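Local coordinates for protein 2,3-dehydroadipyl-CoA hydratase (Escherichia coli, PDB 4FZW) that catalyses the reversible hydration of 2,3-dehydroadipyl-CoA to 3-hydroxyadipyl-CoA in the bacterial degradation of phenylacetate, at residues Ser10-Leu18 against Leu187-Ala198; Leu91-Ile99 against Leu205-Arg213. One frame throughout, in Å; residues are numbered along the deposited sequence.

Interaction 1: Ser10-Leu18 against Leu187-Ala198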
loop_
_atom_site.group_PDB
_atom_site.type_symbol
_atom_site.label_atom_id
_atom_site.label_comp_id
_atom_site.label_asym_id
_atom_site.label_seq_id
_atom_site.Cartn_x
_atom_site.Cartn_y
_atom_site.Cartn_z
ATOM N N SER B 10 -34.008 -13.512 -14.791
ATOM C CA SER B 10 -34.836 -12.853 -15.788
ATOM C C SER B 10 -34.003 -11.863 -16.585
ATOM O O SER B 10 -32.890 -11.531 -16.213
ATOM C CB SER B 10 -36.099 -12.202 -15.167
ATOM O OG SER B 10 -35.883 -10.875 -14.753
ATOM N N ARG B 11 -34.564 -11.397 -17.684
ATOM C CA ARG B 11 -33.788 -10.722 -18.687
ATOM C C ARG B 11 -34.545 -9.531 -19.242
ATOM O O ARG B 11 -35.756 -9.580 -19.452
ATOM C CB ARG B 11 -33.489 -11.707 -19.817
ATOM C CG ARG B 11 -33.033 -11.074 -21.115
ATOM C CD ARG B 11 -31.518 -11.030 -21.229
ATOM N NE ARG B 11 -31.040 -11.946 -22.253
ATOM C CZ ARG B 11 -29.768 -12.051 -22.622
ATOM N NH1 ARG B 11 -28.850 -11.289 -22.044
ATOM N NH2 ARG B 11 -29.411 -12.919 -23.567
ATOM N N GLN B 12 -33.821 -8.446 -19.459
ATOM C CA GLN B 12 -34.329 -7.325 -20.231
ATOM C C GLN B 12 -33.218 -6.810 -21.113
ATOM O O GLN B 12 -32.346 -6.085 -20.645
ATOM C CB GLN B 12 -34.859 -6.217 -19.318
ATOM C CG GLN B 12 -36.119 -6.590 -18.555
ATOM C CD GLN B 12 -36.572 -5.499 -17.608
ATOM O OE1 GLN B 12 -35.767 -4.681 -17.162
ATOM N NE2 GLN B 12 -37.865 -5.482 -17.298
ATOM N N GLN B 13 -33.223 -7.199 -22.381
ATOM C CA GLN B 13 -32.156 -6.782 -23.281
ATOM C C GLN B 13 -30.774 -7.230 -22.795
ATOM O O GLN B 13 -30.516 -8.428 -22.626
ATOM C CB GLN B 13 -32.178 -5.263 -23.455
ATOM C CG GLN B 13 -33.412 -4.735 -24.165
ATOM C CD GLN B 13 -33.568 -5.298 -25.562
ATOM O OE1 GLN B 13 -32.588 -5.446 -26.292
ATOM N NE2 GLN B 13 -34.803 -5.617 -25.938
ATOM N N ARG B 14 -29.885 -6.267 -22.595
ATOM C CA ARG B 14 -28.535 -6.547 -22.153
ATOM C C ARG B 14 -28.423 -6.388 -20.637
ATOM O O ARG B 14 -27.325 -6.311 -20.091
ATOM C CB ARG B 14 -27.583 -5.581 -22.851
ATOM C CG ARG B 14 -27.969 -5.338 -24.308
ATOM C CD ARG B 14 -26.860 -4.642 -25.052
ATOM N NE ARG B 14 -25.571 -5.207 -24.652
ATOM C CZ ARG B 14 -25.020 -6.287 -25.198
ATOM N NH1 ARG B 14 -25.635 -6.918 -26.195
ATOM N NH2 ARG B 14 -23.849 -6.727 -24.754
ATOM N N VAL B 15 -29.563 -6.324 -19.960
ATOM C CA VAL B 15 -29.572 -6.297 -18.497
ATOM C C VAL B 15 -30.136 -7.585 -17.942
ATOM O O VAL B 15 -31.213 -8.021 -18.340
ATOM C CB VAL B 15 -30.353 -5.084 -17.910
ATOM C CG1 VAL B 15 -30.244 -5.085 -16.421
ATOM C CG2 VAL B 15 -29.800 -3.776 -18.470
ATOM N N LEU B 16 -29.385 -8.196 -17.035
ATOM C CA LEU B 16 -29.801 -9.425 -16.381
ATOM C C LEU B 16 -30.345 -9.105 -14.983
ATOM O O LEU B 16 -29.807 -8.257 -14.269
ATOM C CB LEU B 16 -28.622 -10.403 -16.310
ATOM C CG LEU B 16 -28.858 -11.754 -15.632
ATOM C CD1 LEU B 16 -29.772 -12.641 -16.473
ATOM C CD2 LEU B 16 -27.505 -12.444 -15.363
ATOM N N LEU B 17 -31.434 -9.770 -14.611
ATOM C CA LEU B 17 -32.047 -9.562 -13.303
ATOM C C LEU B 17 -32.078 -10.832 -12.458
ATOM O O LEU B 17 -32.591 -11.878 -12.874
ATOM C CB LEU B 17 -33.460 -9.004 -13.441
ATOM C CG LEU B 17 -34.195 -8.633 -12.137
ATOM C CD1 LEU B 17 -33.415 -7.593 -11.308
ATOM C CD2 LEU B 17 -35.613 -8.125 -12.421
ATOM N N LEU B 18 -31.524 -10.719 -11.259
ATOM C CA LEU B 18 -31.483 -11.819 -10.320
ATOM C C LEU B 18 -32.273 -11.428 -9.083
ATOM O O LEU B 18 -31.895 -10.494 -8.359
ATOM C CB LEU B 18 -30.035 -12.173 -9.965
ATOM C CG LEU B 18 -29.153 -12.504 -11.178
ATOM C CD1 LEU B 18 -27.704 -12.723 -10.779
ATOM C CD2 LEU B 18 -29.698 -13.722 -11.949
ATOM N N LEU B 187 -37.110 -1.076 -7.884
ATOM C CA LEU B 187 -36.667 -2.081 -8.842
ATOM C C LEU B 187 -36.769 -1.527 -10.250
ATOM O O LEU B 187 -35.820 -1.583 -11.027
ATOM C CB LEU B 187 -37.529 -3.348 -8.696
ATOM C CG LEU B 187 -37.266 -4.501 -9.661
ATOM C CD1 LEU B 187 -35.737 -4.717 -9.794
ATOM C CD2 LEU B 187 -38.000 -5.764 -9.209
ATOM N N GLU B 188 -37.932 -0.975 -10.564
ATOM C CA GLU B 188 -38.173 -0.410 -11.884
ATOM C C GLU B 188 -37.123 0.651 -12.279
ATOM O O GLU B 188 -36.673 0.714 -13.440
ATOM C CB GLU B 188 -39.588 0.181 -11.964
ATOM C CG GLU B 188 -39.905 0.772 -13.337
ATOM C CD GLU B 188 -41.317 1.379 -13.421
ATOM O OE1 GLU B 188 -42.152 1.109 -12.518
ATOM O OE2 GLU B 188 -41.589 2.123 -14.393
ATOM N N TYR B 189 -36.763 1.497 -11.321
ATOM C CA TYR B 189 -35.840 2.589 -11.590
ATOM C C TYR B 189 -34.394 2.060 -11.663
ATOM O O TYR B 189 -33.557 2.578 -12.401
ATOM C CB TYR B 189 -35.994 3.689 -10.526
ATOM C CG TYR B 189 -37.217 4.515 -10.741
ATOM C CD1 TYR B 189 -38.076 4.233 -11.791
ATOM C CD2 TYR B 189 -37.523 5.594 -9.912
ATOM C CE1 TYR B 189 -39.208 4.995 -12.017
ATOM C CE2 TYR B 189 -38.664 6.373 -10.133
ATOM C CZ TYR B 189 -39.497 6.054 -11.191
ATOM O OH TYR B 189 -40.632 6.781 -11.457
ATOM N N ALA B 190 -34.120 1.021 -10.886
ATOM C CA ALA B 190 -32.834 0.360 -10.892
ATOM C C ALA B 190 -32.582 -0.274 -12.259
ATOM O O ALA B 190 -31.454 -0.205 -12.773
ATOM C CB ALA B 190 -32.784 -0.677 -9.786
ATOM N N LEU B 191 -33.636 -0.869 -12.835
ATOM C CA LEU B 191 -33.616 -1.397 -14.208
ATOM C C LEU B 191 -33.430 -0.322 -15.265
ATOM O O LEU B 191 -32.816 -0.577 -16.290
ATOM C CB LEU B 191 -34.865 -2.237 -14.524
ATOM C CG LEU B 191 -34.987 -3.557 -13.750
ATOM C CD1 LEU B 191 -36.371 -4.151 -13.914
ATOM C CD2 LEU B 191 -33.890 -4.554 -14.208
ATOM N N GLN B 192 -33.939 0.885 -15.023
ATOM C CA GLN B 192 -33.743 1.976 -15.994
ATOM C C GLN B 192 -32.291 2.467 -15.968
ATOM O O GLN B 192 -31.713 2.808 -17.011
ATOM C CB GLN B 192 -34.721 3.132 -15.770
ATOM N N LEU B 193 -31.713 2.466 -14.765
ATOM C CA LEU B 193 -30.307 2.781 -14.550
ATOM C C LEU B 193 -29.363 1.795 -15.244
ATOM O O LEU B 193 -28.345 2.193 -15.816
ATOM C CB LEU B 193 -30.012 2.776 -13.057
ATOM C CG LEU B 193 -28.601 3.180 -12.653
ATOM C CD1 LEU B 193 -28.359 4.643 -12.970
ATOM C CD2 LEU B 193 -28.419 2.915 -11.168
ATOM N N ALA B 194 -29.694 0.507 -15.198
ATOM C CA ALA B 194 -28.854 -0.506 -15.849
ATOM C C ALA B 194 -29.028 -0.401 -17.346
ATOM O O ALA B 194 -28.104 -0.647 -18.083
ATOM C CB ALA B 194 -29.213 -1.899 -15.382
ATOM N N SER B 195 -30.227 -0.028 -17.789
ATOM C CA SER B 195 -30.507 0.078 -19.217
ATOM C C SER B 195 -29.722 1.214 -19.822
ATOM O O SER B 195 -29.238 1.112 -20.948
ATOM C CB SER B 195 -32.001 0.256 -19.465
ATOM O OG SER B 195 -32.653 -0.957 -19.160
ATOM N N LYS B 196 -29.609 2.297 -19.063
ATOM C CA LYS B 196 -28.789 3.427 -19.448
ATOM C C LYS B 196 -27.302 3.035 -19.486
ATOM O O LYS B 196 -26.573 3.396 -20.409
ATOM C CB LYS B 196 -29.023 4.582 -18.472
ATOM C CG LYS B 196 -27.942 5.638 -18.526
ATOM C CD LYS B 196 -28.530 7.022 -18.677
ATOM C CE LYS B 196 -29.294 7.417 -17.443
ATOM N NZ LYS B 196 -29.820 8.805 -17.569
ATOM N N MET B 197 -26.848 2.283 -18.493
ATOM C CA MET B 197 -25.461 1.833 -18.533
ATOM C C MET B 197 -25.238 0.889 -19.725
ATOM O O MET B 197 -24.380 1.159 -20.563
ATOM C CB MET B 197 -25.008 1.253 -17.188
ATOM C CG MET B 197 -24.980 2.313 -16.083
ATOM S SD MET B 197 -24.555 1.580 -14.509
ATOM C CE MET B 197 -24.786 -0.133 -14.958
ATOM N N ALA B 198 -26.066 -0.153 -19.828
ATOM C CA ALA B 198 -26.041 -1.129 -20.922
ATOM C C ALA B 198 -26.088 -0.525 -22.332
ATOM O O ALA B 198 -25.984 -1.229 -23.337
ATOM C CB ALA B 198 -27.198 -2.106 -20.750
HETATM O O HOH W 1 -23.472 -2.713 -23.880
#
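The N-terminal beta hairpin of the crotonase fold packs here against helix 186-197, with Val15, Leu17 and Gln12 of the hairpin meeting Leu187, Leu191, Ala194 and Ala198 on one flank of the helix. A type II' turn from Gln12 to Val15 joins the two hairpin strands. Strand 15-18 runs roughly antiparallel to the helix, at 149°, with the axes 9.0 Å apart at closest approach. Val15 straddles the helix surface with its two methyls: CG1, anti to the backbone N (chi1 -177°), rests on Ala194 CB at 3.5 Å, while CG2 reaches Ala198 CB at 3.8 Å. Two residues on, on the same side of the strand, Leu17 CD1 meets Leu187 CD1 at 4.0 Å and also Leu191 CD2. Leu191 therefore lies among three hairpin side chains. The extended Gln12 crosses it at about a right angle, bringing amide OE1 within 3.3 Å of Leu191 CD1, a contact without a hydrogen bond. An alanine in place of Leu191 would probably open a gap between Val15 and Leu17 and leave the Gln12 amide without the methyls it lies against. No direct hydrogen bond joins the segments; at the turn end, a water donates to Ala198 O at 3.0 Å and is weakly held by Arg14 NE, whose guanidinium also bonds Ser51 and Thr48. Ala194 further touches Val52 and Ile99, so the helix spans several neighbouring strands. Such apolar packing of a helix across the face of a beta sheet belongs to the layered alpha/beta core of the enoyl-CoA hydratase/isomerase fold.

Interaction 2: Leu91-Ile99 against Leu205-Arg213; sequences LQAFNKPLI and LQAAKQALR
Lys209 reaches from helix 202-214 into the bend between Phe94 and Lys96, where its ammonium group is held by backbone carbonyls; the helix thus pins the turn leading from helix 84-92 into strand 98-102 of the sheet. The chain is extended throughout, with CG anti to the backbone N (chi1 -166°), and this carries Lys209 NZ to Phe94 O at 3.0 Å. The donor stands above the carbonyl plane, 43° out of it, and off the lone pairs. A second bond goes to Lys96 O, although that oxygen is less surely placed. On the way, Lys209 CD passes Asn95 O at 3.5 Å, and Asp118 adds a salt bridge to NZ. One turn along the helix, Arg213 bends at its third torsion and turns a guanidinium face to Gln92 O, which lies 3.1 Å above the plane; the angle is poor for a hydrogen bond. Gln206 lies alongside Lys96, pointing the same way, with NE2 3.6 Å from Lys96 CE; the Lys96 ammonium itself goes on to Ile50 O and Ala44 O. The Asn95 and Gln206 side chains cross obliquely with amide planes 42° apart; Asn95 ND2 and Gln206 NE2, both donors, come close without a hydrogen bond. A water donates to both Asn95 O, at 2.6 Å, and Gln206 O. At the N-terminal end of the helix segment, Pro97 CG sits 4.0 Å from Leu205 CB. Carbonyl dipoles and the Asp118 carboxylate would probably favour a charged Lys209 although it is buried.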
loop_
_atom_site.group_PDB
_atom_site.type_symbol
_atom_site.label_atom_id
_atom_site.label_comp_id
_atom_site.label_asym_id
_atom_site.label_seq_id
_atom_site.Cartn_x
_atom_site.Cartn_y
_atom_site.Cartn_z
ATOM N N LEU B 91 -17.931 -13.627 -6.513
ATOM C CA LEU B 91 -18.968 -12.592 -6.747
ATOM C C LEU B 91 -18.334 -11.258 -7.112
ATOM O O LEU B 91 -18.721 -10.623 -8.092
ATOM C CB LEU B 91 -19.866 -12.369 -5.520
ATOM C CG LEU B 91 -20.771 -13.468 -4.974
ATOM C CD1 LEU B 91 -21.477 -12.954 -3.732
ATOM C CD2 LEU B 91 -21.767 -13.922 -6.024
ATOM N N GLN B 92 -17.356 -10.854 -6.301
ATOM C CA GLN B 92 -16.637 -9.607 -6.489
ATOM C C GLN B 92 -15.819 -9.565 -7.773
ATOM O O GLN B 92 -15.468 -8.498 -8.244
ATOM C CB GLN B 92 -15.710 -9.352 -5.302
ATOM C CG GLN B 92 -14.541 -8.450 -5.658
ATOM C CD GLN B 92 -13.728 -8.064 -4.464
ATOM O OE1 GLN B 92 -13.968 -7.010 -3.850
ATOM N NE2 GLN B 92 -12.741 -8.909 -4.117
ATOM N N ALA B 93 -15.511 -10.725 -8.338
ATOM C CA ALA B 93 -14.689 -10.786 -9.535
ATOM C C ALA B 93 -15.550 -10.624 -10.783
ATOM O O ALA B 93 -15.042 -10.502 -11.899
ATOM C CB ALA B 93 -13.894 -12.101 -9.570
ATOM N N PHE B 94 -16.863 -10.606 -10.590
ATOM C CA PHE B 94 -17.759 -10.323 -11.695
ATOM C C PHE B 94 -17.287 -9.025 -12.345
ATOM O O PHE B 94 -17.121 -8.013 -11.674
ATOM C CB PHE B 94 -19.208 -10.221 -11.209
ATOM C CG PHE B 94 -20.198 -9.868 -12.297
ATOM C CD1 PHE B 94 -20.501 -10.771 -13.304
ATOM C CD2 PHE B 94 -20.829 -8.640 -12.308
ATOM C CE1 PHE B 94 -21.412 -10.454 -14.307
ATOM C CE2 PHE B 94 -21.750 -8.314 -13.315
ATOM C CZ PHE B 94 -22.042 -9.228 -14.313
ATOM N N ASN B 95 -17.060 -9.064 -13.653
ATOM C CA ASN B 95 -16.350 -7.988 -14.338
ATOM C C ASN B 95 -17.277 -6.928 -14.951
ATOM O O ASN B 95 -16.808 -5.925 -15.486
ATOM C CB ASN B 95 -15.425 -8.587 -15.408
ATOM C CG ASN B 95 -16.202 -9.256 -16.556
ATOM O OD1 ASN B 95 -17.358 -9.640 -16.407
ATOM N ND2 ASN B 95 -15.557 -9.395 -17.698
ATOM N N LYS B 96 -18.590 -7.160 -14.884
ATOM C CA LYS B 96 -19.568 -6.211 -15.425
ATOM C C LYS B 96 -20.294 -5.413 -14.340
ATOM O O LYS B 96 -20.349 -5.831 -13.184
ATOM C CB LYS B 96 -20.572 -6.919 -16.333
ATOM C CG LYS B 96 -19.934 -7.562 -17.559
ATOM C CD LYS B 96 -20.951 -8.368 -18.357
ATOM C CE LYS B 96 -20.236 -9.265 -19.365
ATOM N NZ LYS B 96 -21.182 -9.975 -20.282
ATOM N N PRO B 97 -20.830 -4.242 -14.713
ATOM C CA PRO B 97 -21.570 -3.410 -13.750
ATOM C C PRO B 97 -22.657 -4.180 -13.002
ATOM O O PRO B 97 -23.418 -4.950 -13.587
ATOM C CB PRO B 97 -22.179 -2.326 -14.630
ATOM C CG PRO B 97 -21.105 -2.138 -15.695
ATOM C CD PRO B 97 -20.590 -3.535 -15.984
ATOM N N LEU B 98 -22.710 -3.972 -11.695
ATOM C CA LEU B 98 -23.589 -4.737 -10.835
ATOM C C LEU B 98 -24.328 -3.770 -9.928
ATOM O O LEU B 98 -23.726 -3.079 -9.094
ATOM C CB LEU B 98 -22.777 -5.749 -10.017
ATOM C CG LEU B 98 -23.482 -6.800 -9.162
ATOM C CD1 LEU B 98 -24.431 -7.662 -9.969
ATOM C CD2 LEU B 98 -22.440 -7.655 -8.464
ATOM N N ILE B 99 -25.641 -3.724 -10.110
ATOM C CA ILE B 99 -26.490 -2.821 -9.357
ATOM C C ILE B 99 -27.374 -3.602 -8.370
ATOM O O ILE B 99 -28.018 -4.604 -8.730
ATOM C CB ILE B 99 -27.331 -1.916 -10.300
ATOM C CG1 ILE B 99 -26.402 -1.051 -11.173
ATOM C CG2 ILE B 99 -28.245 -1.017 -9.488
ATOM C CD1 ILE B 99 -27.035 -0.550 -12.466
ATOM N N LEU B 205 -17.464 -0.255 -20.364
ATOM C CA LEU B 205 -18.032 -0.548 -19.054
ATOM C C LEU B 205 -17.050 -1.415 -18.259
ATOM O O LEU B 205 -16.783 -1.151 -17.085
ATOM C CB LEU B 205 -19.412 -1.206 -19.167
ATOM C CG LEU B 205 -20.596 -0.304 -19.612
ATOM C CD1 LEU B 205 -21.879 -1.086 -19.831
ATOM C CD2 LEU B 205 -20.842 0.810 -18.633
ATOM N N GLN B 206 -16.504 -2.441 -18.906
ATOM C CA GLN B 206 -15.570 -3.335 -18.245
ATOM C C GLN B 206 -14.282 -2.629 -17.849
ATOM O O GLN B 206 -13.813 -2.784 -16.717
ATOM C CB GLN B 206 -15.315 -4.558 -19.111
ATOM C CG GLN B 206 -16.566 -5.419 -19.211
ATOM C CD GLN B 206 -16.535 -6.458 -20.319
ATOM O OE1 GLN B 206 -15.956 -6.252 -21.382
ATOM N NE2 GLN B 206 -17.194 -7.577 -20.075
ATOM N N ALA B 207 -13.732 -1.840 -18.775
ATOM C CA ALA B 207 -12.550 -1.017 -18.500
ATOM C C ALA B 207 -12.761 -0.069 -17.311
ATOM O O ALA B 207 -11.949 -0.035 -16.385
ATOM C CB ALA B 207 -12.149 -0.213 -19.735
ATOM N N ALA B 208 -13.831 0.715 -17.357
ATOM C CA ALA B 208 -14.073 1.738 -16.352
ATOM C C ALA B 208 -14.297 1.102 -14.992
ATOM O O ALA B 208 -13.819 1.615 -13.973
ATOM C CB ALA B 208 -15.275 2.575 -16.737
ATOM N N LYS B 209 -15.031 -0.012 -14.977
ATOM C CA LYS B 209 -15.287 -0.714 -13.727
ATOM C C LYS B 209 -13.981 -1.175 -13.088
ATOM O O LYS B 209 -13.759 -1.000 -11.887
ATOM C CB LYS B 209 -16.220 -1.911 -13.925
ATOM C CG LYS B 209 -16.770 -2.436 -12.603
ATOM C CD LYS B 209 -17.448 -3.800 -12.734
ATOM C CE LYS B 209 -17.563 -4.425 -11.354
ATOM N NZ LYS B 209 -18.598 -5.483 -11.245
ATOM N N GLN B 210 -13.115 -1.758 -13.911
ATOM C CA GLN B 210 -11.840 -2.300 -13.446
ATOM C C GLN B 210 -11.003 -1.208 -12.786
ATOM O O GLN B 210 -10.469 -1.407 -11.699
ATOM C CB GLN B 210 -11.097 -2.956 -14.604
ATOM C CG GLN B 210 -9.772 -3.613 -14.176
ATOM C CD GLN B 210 -9.952 -4.703 -13.120
ATOM O OE1 GLN B 210 -11.076 -5.026 -12.717
ATOM N NE2 GLN B 210 -8.836 -5.272 -12.668
ATOM N N ALA B 211 -10.928 -0.046 -13.438
ATOM C CA ALA B 211 -10.336 1.147 -12.835
ATOM C C ALA B 211 -10.950 1.494 -11.486
ATOM O O ALA B 211 -10.231 1.889 -10.581
ATOM C CB ALA B 211 -10.436 2.347 -13.776
ATOM N N LEU B 212 -12.271 1.361 -11.350
ATOM C CA LEU B 212 -12.918 1.657 -10.071
ATOM C C LEU B 212 -12.563 0.638 -8.982
ATOM O O LEU B 212 -12.316 1.026 -7.833
ATOM C CB LEU B 212 -14.442 1.785 -10.218
ATOM C CG LEU B 212 -14.985 2.963 -11.036
ATOM C CD1 LEU B 212 -16.367 2.645 -11.656
ATOM C CD2 LEU B 212 -15.020 4.250 -10.210
ATOM N N ARG B 213 -12.553 -0.652 -9.331
ATOM C CA ARG B 213 -12.146 -1.698 -8.379
ATOM C C ARG B 213 -10.703 -1.508 -7.892
ATOM O O ARG B 213 -10.394 -1.731 -6.726
ATOM C CB ARG B 213 -12.275 -3.086 -9.003
ATOM C CG ARG B 213 -13.665 -3.426 -9.530
ATOM C CD ARG B 213 -13.622 -4.703 -10.354
ATOM N NE ARG B 213 -13.157 -5.848 -9.579
ATOM C CZ ARG B 213 -13.004 -7.071 -10.073
ATOM N NH1 ARG B 213 -12.578 -8.058 -9.288
ATOM N NH2 ARG B 213 -13.270 -7.302 -11.353
HETATM O O HOH W 2 -14.328 -5.152 -15.143
#

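How the interactions relate
From the N terminus, the hairpin 10-18 comes first, then 91-99, which leads from helix 84-92 into strand 98-102; the partners 187-198 and 205-213 follow in the same order. Interaction 1 closes a loop of 168 residues and interaction 2 one of 105, and because their segments alternate the two closures cross rather than nest. Helices 186-197 and 202-214 are successive in the chain: the first lies on the sheet, while the second holds the loop that leads into its strand 98-102. The contacts, with centres about 16 Å apart, meet chiefly at Met197, whose CE lies 3.4 Å from Ile99 CD1, with Ala194 also touching Ile99. Residues of both contacts also pack against a second subunit.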